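Local coordinates for C-domain type II peptide synthetase (PDB 4ZNM), which is a condensation-domain protein of the nonribosomal peptide synthetase type, apparently free-standing, since the domain takes up nearly the whole chain, at residues Arg246-Val258 with Trp412-Leu426. Numbering follows the deposited sequence.
Sequences RFAVRGELADAVV and WSIHIDPSGSMAGSL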
loop_
_atom_site.group_PDB
_atom_site.type_symbol
_atom_site.label_atom_id
_atom_site.label_comp_id
_atom_site.label_asym_id
_atom_site.label_seq_id
_atom_site.Cartn_x
_atom_site.Cartn_y
_atom_site.Cartn_z
ATOM N N ARG A 246 -3.622 2.979 -13.497
ATOM C CA ARG A 246 -2.346 2.265 -13.404
ATOM C C ARG A 246 -1.378 2.887 -14.361
ATOM O O ARG A 246 -1.786 3.353 -15.404
ATOM C CB ARG A 246 -2.502 0.801 -13.766
ATOM C CG ARG A 246 -3.759 0.192 -13.277
ATOM C CD ARG A 246 -3.674 -0.159 -11.827
ATOM N NE ARG A 246 -4.911 -0.839 -11.466
ATOM C CZ ARG A 246 -5.305 -1.060 -10.224
ATOM N NH1 ARG A 246 -4.563 -0.648 -9.208
ATOM N NH2 ARG A 246 -6.446 -1.677 -10.019
ATOM N N PHE A 247 -0.109 2.917 -14.009
ATOM C CA PHE A 247 0.906 3.421 -14.920
ATOM C C PHE A 247 2.227 2.722 -14.654
ATOM O O PHE A 247 2.389 2.011 -13.654
ATOM C CB PHE A 247 1.061 4.937 -14.784
ATOM C CG PHE A 247 1.573 5.373 -13.457
ATOM C CD1 PHE A 247 0.701 5.606 -12.420
ATOM C CD2 PHE A 247 2.931 5.564 -13.245
ATOM C CE1 PHE A 247 1.161 6.024 -11.175
ATOM C CE2 PHE A 247 3.398 6.005 -11.994
ATOM C CZ PHE A 247 2.508 6.222 -10.967
ATOM N N ALA A 248 3.161 2.919 -15.572
ATOM C CA ALA A 248 4.479 2.296 -15.491
ATOM C C ALA A 248 5.499 3.303 -15.947
ATOM O O ALA A 248 5.262 4.065 -16.894
ATOM C CB ALA A 248 4.546 1.091 -16.322
ATOM N N VAL A 249 6.625 3.345 -15.258
ATOM C CA VAL A 249 7.660 4.236 -15.695
ATOM C C VAL A 249 8.471 3.458 -16.715
ATOM O O VAL A 249 9.154 2.487 -16.384
ATOM C CB VAL A 249 8.471 4.768 -14.536
ATOM C CG1 VAL A 249 9.475 5.793 -15.029
ATOM C CG2 VAL A 249 7.551 5.422 -13.566
ATOM N N ARG A 250 8.301 3.893 -17.967
ATOM C CA ARG A 250 9.030 3.441 -19.152
ATOM C C ARG A 250 10.525 3.190 -18.924
ATOM O O ARG A 250 11.182 3.964 -18.239
ATOM C CB ARG A 250 8.862 4.491 -20.265
ATOM C CG ARG A 250 7.404 4.854 -20.570
ATOM C CD ARG A 250 7.263 5.975 -21.614
ATOM N NE ARG A 250 7.653 7.311 -21.135
ATOM C CZ ARG A 250 8.814 7.921 -21.396
ATOM N NH1 ARG A 250 9.760 7.325 -22.121
ATOM N NH2 ARG A 250 9.039 9.141 -20.913
ATOM N N GLY A 251 11.051 2.127 -19.529
ATOM C CA GLY A 251 12.449 1.762 -19.403
ATOM C C GLY A 251 13.413 2.931 -19.502
ATOM O O GLY A 251 14.175 3.160 -18.577
ATOM N N GLU A 252 13.373 3.671 -20.606
ATOM C CA GLU A 252 14.193 4.881 -20.772
ATOM C C GLU A 252 14.083 5.826 -19.548
ATOM O O GLU A 252 15.087 6.182 -18.928
ATOM C CB GLU A 252 13.777 5.613 -22.066
ATOM C CG GLU A 252 14.776 6.657 -22.598
ATOM C CD GLU A 252 14.624 6.936 -24.103
ATOM O OE1 GLU A 252 15.523 6.545 -24.887
ATOM O OE2 GLU A 252 13.618 7.563 -24.499
ATOM N N LEU A 253 12.871 6.238 -19.207
ATOM C CA LEU A 253 12.673 7.116 -18.050
ATOM C C LEU A 253 13.099 6.452 -16.739
ATOM O O LEU A 253 13.709 7.097 -15.884
ATOM C CB LEU A 253 11.211 7.540 -17.944
ATOM C CG LEU A 253 10.851 8.500 -16.806
ATOM C CD1 LEU A 253 11.770 9.725 -16.813
ATOM C CD2 LEU A 253 9.406 8.901 -16.955
ATOM N N ALA A 254 12.756 5.172 -16.578
ATOM C CA ALA A 254 13.132 4.402 -15.392
ATOM C C ALA A 254 14.664 4.427 -15.233
ATOM O O ALA A 254 15.194 4.700 -14.169
ATOM C CB ALA A 254 12.637 2.959 -15.507
ATOM N N ASP A 255 15.356 4.134 -16.313
ATOM C CA ASP A 255 16.809 4.090 -16.279
ATOM C C ASP A 255 17.381 5.466 -15.912
ATOM O O ASP A 255 18.333 5.546 -15.134
ATOM C CB ASP A 255 17.352 3.597 -17.619
ATOM C CG ASP A 255 17.155 2.099 -17.814
ATOM O OD1 ASP A 255 16.397 1.473 -17.036
ATOM O OD2 ASP A 255 17.757 1.546 -18.755
ATOM N N ALA A 256 16.782 6.542 -16.428
ATOM C CA ALA A 256 17.245 7.892 -16.102
ATOM C C ALA A 256 17.027 8.208 -14.622
ATOM O O ALA A 256 17.856 8.860 -13.987
ATOM C CB ALA A 256 16.545 8.925 -16.965
ATOM N N VAL A 257 15.919 7.747 -14.068
ATOM C CA VAL A 257 15.613 7.995 -12.656
ATOM C C VAL A 257 16.632 7.276 -11.786
ATOM O O VAL A 257 17.198 7.862 -10.873
ATOM C CB VAL A 257 14.192 7.548 -12.295
ATOM C CG1 VAL A 257 14.003 7.496 -10.804
ATOM C CG2 VAL A 257 13.162 8.487 -12.909
ATOM N N VAL A 258 16.867 5.996 -12.080
ATOM C CA VAL A 258 17.833 5.187 -11.324
ATOM C C VAL A 258 19.248 5.759 -11.370
ATOM O O VAL A 258 19.938 5.791 -10.356
ATOM C CB VAL A 258 17.847 3.729 -11.845
ATOM C CG1 VAL A 258 19.036 2.953 -11.275
ATOM C CG2 VAL A 258 16.538 3.030 -11.504
ATOM N N TRP A 412 -1.062 7.897 -4.186
ATOM C CA TRP A 412 -0.081 7.440 -5.176
ATOM C C TRP A 412 0.700 6.312 -4.561
ATOM O O TRP A 412 1.250 6.454 -3.480
ATOM C CB TRP A 412 0.887 8.538 -5.585
ATOM C CG TRP A 412 0.312 9.749 -6.149
ATOM C CD1 TRP A 412 -0.366 10.706 -5.484
ATOM C CD2 TRP A 412 0.419 10.193 -7.503
ATOM N NE1 TRP A 412 -0.717 11.713 -6.342
ATOM C CE2 TRP A 412 -0.241 11.418 -7.587
ATOM C CE3 TRP A 412 1.015 9.663 -8.651
ATOM C CZ2 TRP A 412 -0.337 12.136 -8.788
ATOM C CZ3 TRP A 412 0.916 10.363 -9.827
ATOM C CH2 TRP A 412 0.258 11.588 -9.885
ATOM N N SER A 413 0.763 5.191 -5.260
ATOM C CA SER A 413 1.408 3.979 -4.767
ATOM C C SER A 413 2.408 3.493 -5.827
ATOM O O SER A 413 1.991 3.050 -6.894
ATOM C CB SER A 413 0.349 2.910 -4.472
ATOM O OG SER A 413 0.924 1.711 -3.970
ATOM N N ILE A 414 3.704 3.607 -5.529
ATOM C CA ILE A 414 4.772 3.290 -6.469
ATOM C C ILE A 414 5.503 2.020 -6.049
ATOM O O ILE A 414 6.079 1.999 -4.957
ATOM C CB ILE A 414 5.813 4.414 -6.551
ATOM C CG1 ILE A 414 5.151 5.789 -6.698
ATOM C CG2 ILE A 414 6.786 4.147 -7.676
ATOM C CD1 ILE A 414 4.426 5.984 -7.959
ATOM N N HIS A 415 5.546 0.992 -6.905
ATOM C CA HIS A 415 6.456 -0.125 -6.669
ATOM C C HIS A 415 7.740 0.075 -7.458
ATOM O O HIS A 415 7.713 0.235 -8.667
ATOM C CB HIS A 415 5.829 -1.476 -7.041
ATOM C CG HIS A 415 6.777 -2.620 -6.900
ATOM N ND1 HIS A 415 7.305 -3.292 -7.985
ATOM C CD2 HIS A 415 7.334 -3.181 -5.801
ATOM C CE1 HIS A 415 8.130 -4.230 -7.558
ATOM N NE2 HIS A 415 8.167 -4.184 -6.237
ATOM N N ILE A 416 8.867 0.036 -6.759
ATOM C CA ILE A 416 10.169 0.265 -7.373
ATOM C C ILE A 416 10.906 -1.066 -7.442
ATOM O O ILE A 416 11.288 -1.640 -6.434
ATOM C CB ILE A 416 10.957 1.320 -6.601
ATOM C CG1 ILE A 416 10.221 2.656 -6.695
ATOM C CG2 ILE A 416 12.380 1.446 -7.153
ATOM C CD1 ILE A 416 10.534 3.592 -5.588
ATOM N N ASP A 417 11.080 -1.560 -8.647
ATOM C CA ASP A 417 11.664 -2.868 -8.821
ATOM C C ASP A 417 13.182 -2.803 -8.684
ATOM O O ASP A 417 13.795 -1.769 -9.018
ATOM C CB ASP A 417 11.278 -3.444 -10.175
ATOM C CG ASP A 417 11.256 -4.951 -10.166
ATOM O OD1 ASP A 417 12.325 -5.543 -10.441
ATOM O OD2 ASP A 417 10.180 -5.530 -9.869
ATOM N N PRO A 418 13.790 -3.897 -8.172
ATOM C CA PRO A 418 15.253 -4.022 -8.144
ATOM C C PRO A 418 15.853 -3.974 -9.545
ATOM O O PRO A 418 16.918 -3.384 -9.750
ATOM C CB PRO A 418 15.483 -5.402 -7.497
ATOM C CG PRO A 418 14.247 -5.672 -6.716
ATOM C CD PRO A 418 13.136 -5.042 -7.499
ATOM N N SER A 419 15.155 -4.591 -10.497
ATOM C CA SER A 419 15.587 -4.635 -11.896
ATOM C C SER A 419 15.779 -3.240 -12.489
ATOM O O SER A 419 16.459 -3.075 -13.505
ATOM C CB SER A 419 14.563 -5.396 -12.744
ATOM O OG SER A 419 13.254 -4.849 -12.550
ATOM N N GLY A 420 15.159 -2.248 -11.861
ATOM C CA GLY A 420 15.178 -0.900 -12.372
ATOM C C GLY A 420 13.795 -0.359 -12.679
ATOM O O GLY A 420 13.611 0.847 -12.701
ATOM N N SER A 421 12.814 -1.229 -12.896
ATOM C CA SER A 421 11.510 -0.781 -13.383
ATOM C C SER A 421 10.523 -0.359 -12.281
ATOM O O SER A 421 10.638 -0.784 -11.127
ATOM C CB SER A 421 10.875 -1.879 -14.220
ATOM O OG SER A 421 9.921 -1.306 -15.089
HETATM N N MSE A 422 9.540 0.454 -12.661
HETATM C CA MSE A 422 8.542 0.946 -11.723
HETATM C C MSE A 422 7.123 0.804 -12.234
HETATM O O MSE A 422 6.822 1.082 -13.394
HETATM C CB MSE A 422 8.771 2.418 -11.382
HETATM C CG MSE A 422 9.873 2.664 -10.376
HETATM SE SE MSE A 422 11.124 4.048 -10.976
HETATM C CE MSE A 422 11.701 3.128 -12.556
ATOM N N ALA A 423 6.251 0.416 -11.316
ATOM C CA ALA A 423 4.833 0.276 -11.595
ATOM C C ALA A 423 4.062 1.109 -10.578
ATOM O O ALA A 423 4.326 1.040 -9.376
ATOM C CB ALA A 423 4.408 -1.169 -11.524
ATOM N N GLY A 424 3.114 1.896 -11.058
ATOM C CA GLY A 424 2.391 2.791 -10.175
ATOM C C GLY A 424 0.884 2.693 -10.276
ATOM O O GLY A 424 0.335 2.223 -11.282
ATOM N N SER A 425 0.236 3.186 -9.224
ATOM C CA SER A 425 -1.205 3.364 -9.167
ATOM C C SER A 425 -1.553 4.713 -8.566
ATOM O O SER A 425 -0.887 5.195 -7.633
ATOM C CB SER A 425 -1.845 2.266 -8.335
ATOM O OG SER A 425 -1.855 1.043 -9.059
ATOM N N LEU A 426 -2.566 5.328 -9.155
ATOM C CA LEU A 426 -3.137 6.553 -8.662
ATOM C C LEU A 426 -4.584 6.252 -8.352
ATOM O O LEU A 426 -5.364 5.928 -9.262
ATOM C CB LEU A 426 -3.035 7.670 -9.694
ATOM C CG LEU A 426 -3.715 8.990 -9.311
ATOM C CD1 LEU A 426 -3.255 9.561 -7.965
ATOM C CD2 LEU A 426 -3.452 9.992 -10.423
#
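With chi1 at 65°, Phe247 sets CG between its own backbone N and carbonyl carbon, a turn that lays the ring across the neighbouring strand onto Gly424. There the CA of Gly424 makes a CH-pi contact, 3.6 Å from the centroid of the Phe247 ring and over its face, 17° off the ring normal. Beyond Gly424, Phe247 CZ reaches Ile414 CD1 at 3.6 Å, the methyl lying at the ring's edge. The example is an aromatic–glycine pair at an antiparallel hydrogen-bonded site: Phe247 N donates to Gly424 O (2.8 Å), and Gly424 N returns a nearly straight bond to Phe247 O (2.7 Å). On the same face Met422, modelled as selenomethionine and bent at chi2 and chi3, rests its CB 3.9 Å from Val249 CG2, and its SE lies 4.5 Å from CG1 of Val257 in the helix that follows the strand. On the opposite face, which also carries Ala248 and Ala423, Arg246 NH1 donates to Ser425 OG at 3.2 Å, in the guanidinium plane, while NH2 forms a salt bridge with Glu125. Strand 422-429 lies between edge strand 242-249 and its hairpin partner 410-416 in a mixed sheet. Helix 435-454 packs on Phe247 and Leu426 through Leu442, and helix 268-284 on Val249, Ile414 and Met422 through Met272.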